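Local coordinates for protein aldehyde dehydrogenase 12 (Zea mays, PDB 6D97) that probably oxidises L-glutamate gamma-semialdehyde with NAD+ as cofactor, the last step of proline catabolism in plants, at residues Y311-C316 against L346-K351. Numbering follows the deposited sequence.
Sequences YVAWVC and LEKMKK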
# COMPACT_ATOMS: atom_id res chain seq x y z
N TYR A 311 -7.40 37.53 2.95
CA TYR A 311 -6.71 36.35 2.44
C TYR A 311 -7.46 35.74 1.26
O TYR A 311 -6.84 35.38 0.25
CB TYR A 311 -6.54 35.31 3.54
CG TYR A 311 -5.63 34.16 3.15
CD1 TYR A 311 -6.12 33.08 2.42
CD2 TYR A 311 -4.29 34.17 3.49
CE1 TYR A 311 -5.29 32.04 2.05
CE2 TYR A 311 -3.45 33.12 3.12
CZ TYR A 311 -3.96 32.06 2.40
OH TYR A 311 -3.14 31.03 2.04
N VAL A 312 -8.78 35.62 1.37
CA VAL A 312 -9.58 35.02 0.30
C VAL A 312 -9.49 35.87 -0.96
O VAL A 312 -9.41 35.35 -2.08
CB VAL A 312 -11.03 34.83 0.76
CG1 VAL A 312 -11.91 34.36 -0.40
CG2 VAL A 312 -11.09 33.83 1.91
N ALA A 313 -9.51 37.20 -0.81
CA ALA A 313 -9.42 38.07 -1.97
C ALA A 313 -8.09 37.91 -2.68
O ALA A 313 -8.03 37.83 -3.91
CB ALA A 313 -9.64 39.53 -1.55
N TRP A 314 -7.00 37.84 -1.91
CA TRP A 314 -5.67 37.67 -2.49
C TRP A 314 -5.60 36.38 -3.30
O TRP A 314 -5.06 36.35 -4.41
CB TRP A 314 -4.62 37.68 -1.39
CG TRP A 314 -3.25 37.23 -1.82
CD1 TRP A 314 -2.38 37.91 -2.62
CD2 TRP A 314 -2.60 36.02 -1.44
NE1 TRP A 314 -1.22 37.18 -2.77
CE2 TRP A 314 -1.33 36.02 -2.06
CE3 TRP A 314 -2.97 34.93 -0.65
CZ2 TRP A 314 -0.43 34.97 -1.90
CZ3 TRP A 314 -2.07 33.89 -0.49
CH2 TRP A 314 -0.82 33.91 -1.12
N VAL A 315 -6.15 35.29 -2.75
CA VAL A 315 -6.12 34.02 -3.46
C VAL A 315 -6.97 34.09 -4.72
O VAL A 315 -6.61 33.51 -5.76
CB VAL A 315 -6.58 32.88 -2.53
CG1 VAL A 315 -6.66 31.58 -3.28
CG2 VAL A 315 -5.64 32.77 -1.35
N CYS A 316 -8.10 34.79 -4.65
CA CYS A 316 -8.93 34.98 -5.83
C CYS A 316 -8.17 35.71 -6.93
O CYS A 316 -8.25 35.34 -8.11
CB CYS A 316 -10.20 35.74 -5.47
SG CYS A 316 -11.53 34.73 -4.77
N LEU A 346 -15.34 41.73 -3.35
CA LEU A 346 -15.25 42.17 -4.74
C LEU A 346 -14.49 43.49 -4.85
O LEU A 346 -13.74 43.70 -5.81
CB LEU A 346 -16.66 42.32 -5.33
CG LEU A 346 -17.36 41.04 -5.77
CD1 LEU A 346 -18.76 41.35 -6.30
CD2 LEU A 346 -16.53 40.31 -6.83
N GLU A 347 -14.68 44.38 -3.88
CA GLU A 347 -13.93 45.64 -3.87
C GLU A 347 -12.43 45.38 -3.75
O GLU A 347 -11.63 46.02 -4.45
CB GLU A 347 -14.42 46.53 -2.73
CG GLU A 347 -15.81 47.13 -2.94
CD GLU A 347 -16.92 46.11 -2.80
OE1 GLU A 347 -16.66 45.01 -2.26
OE2 GLU A 347 -18.06 46.39 -3.24
N LYS A 348 -12.04 44.45 -2.88
CA LYS A 348 -10.62 44.10 -2.76
C LYS A 348 -10.12 43.40 -4.02
O LYS A 348 -8.97 43.62 -4.43
CB LYS A 348 -10.39 43.23 -1.53
CG LYS A 348 -10.74 43.90 -0.22
CD LYS A 348 -10.83 42.88 0.91
CE LYS A 348 -11.26 43.53 2.22
NZ LYS A 348 -10.23 44.47 2.75
N MET A 349 -10.96 42.57 -4.64
CA MET A 349 -10.56 41.91 -5.89
C MET A 349 -10.32 42.93 -6.99
O MET A 349 -9.39 42.78 -7.80
CB MET A 349 -11.62 40.90 -6.31
CG MET A 349 -11.51 39.56 -5.61
SD MET A 349 -12.97 38.51 -5.83
CE MET A 349 -12.96 38.28 -7.61
N LYS A 350 -11.15 43.97 -7.04
CA LYS A 350 -10.95 45.04 -8.02
C LYS A 350 -9.61 45.74 -7.79
O LYS A 350 -8.81 45.90 -8.72
CB LYS A 350 -12.11 46.03 -7.95
CG LYS A 350 -12.03 47.17 -8.94
CD LYS A 350 -13.36 47.89 -9.06
CE LYS A 350 -13.28 49.05 -10.03
NZ LYS A 350 -12.28 50.06 -9.59
N LYS A 351 -9.35 46.15 -6.54
CA LYS A 351 -8.10 46.83 -6.23
C LYS A 351 -6.89 45.94 -6.52
O LYS A 351 -5.87 46.42 -7.03
CB LYS A 351 -8.09 47.29 -4.77
CG LYS A 351 -9.00 48.48 -4.49
CD LYS A 351 -9.26 48.66 -3.00
CE LYS A 351 -10.16 49.85 -2.73
NZ LYS A 351 -10.60 49.91 -1.31
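Ala-313 and Met-349 bring the two helical segments together, their CA atoms 5.6 Å apart where the axes, inclined at 45°, approach to 8.9 Å. The small side chain of Ala-313 fits this close approach: its CB is directed toward the other helix and meets Lys-348 CB, with 3.8 Å between Ala-313 CB and that methylene. Met-349 runs alongside, its CG 4.2 Å from Ala-313 O. With CG beside its own backbone N (chi1 -82°) and chi2 extended, the methionine carries its sulfur to Cys-316, where SD lies 3.9 Å from Cys-316 CB. The thiol sulfur is a little farther, 4.2 Å from Met-349 SD, so the cysteine touches mainly through its methylene. No hydrogen bond links the segments; they are joined by van der Waals packing. Lys-348 touches chiefly through CB; its end turns away, and NZ makes a salt bridge with Asp-310 OD1, one residue before segment 311-316, which adds a charged tie at the margin of an otherwise apolar, buried contact. Elsewhere on helix 309-321, Tyr-311 and Trp-314 meet Trp-541 of a second subunit. Leu-345 and Leu-352 extend the packing around Ala-313, and both helices, 309-321 and 345-354, lie against the mixed seven-stranded sheet: Cys-316 touches Gln-331 and Met-349 touches Leu-334 on strand 331-337, while Met-349 also reaches Phe-391 on strand 388-391.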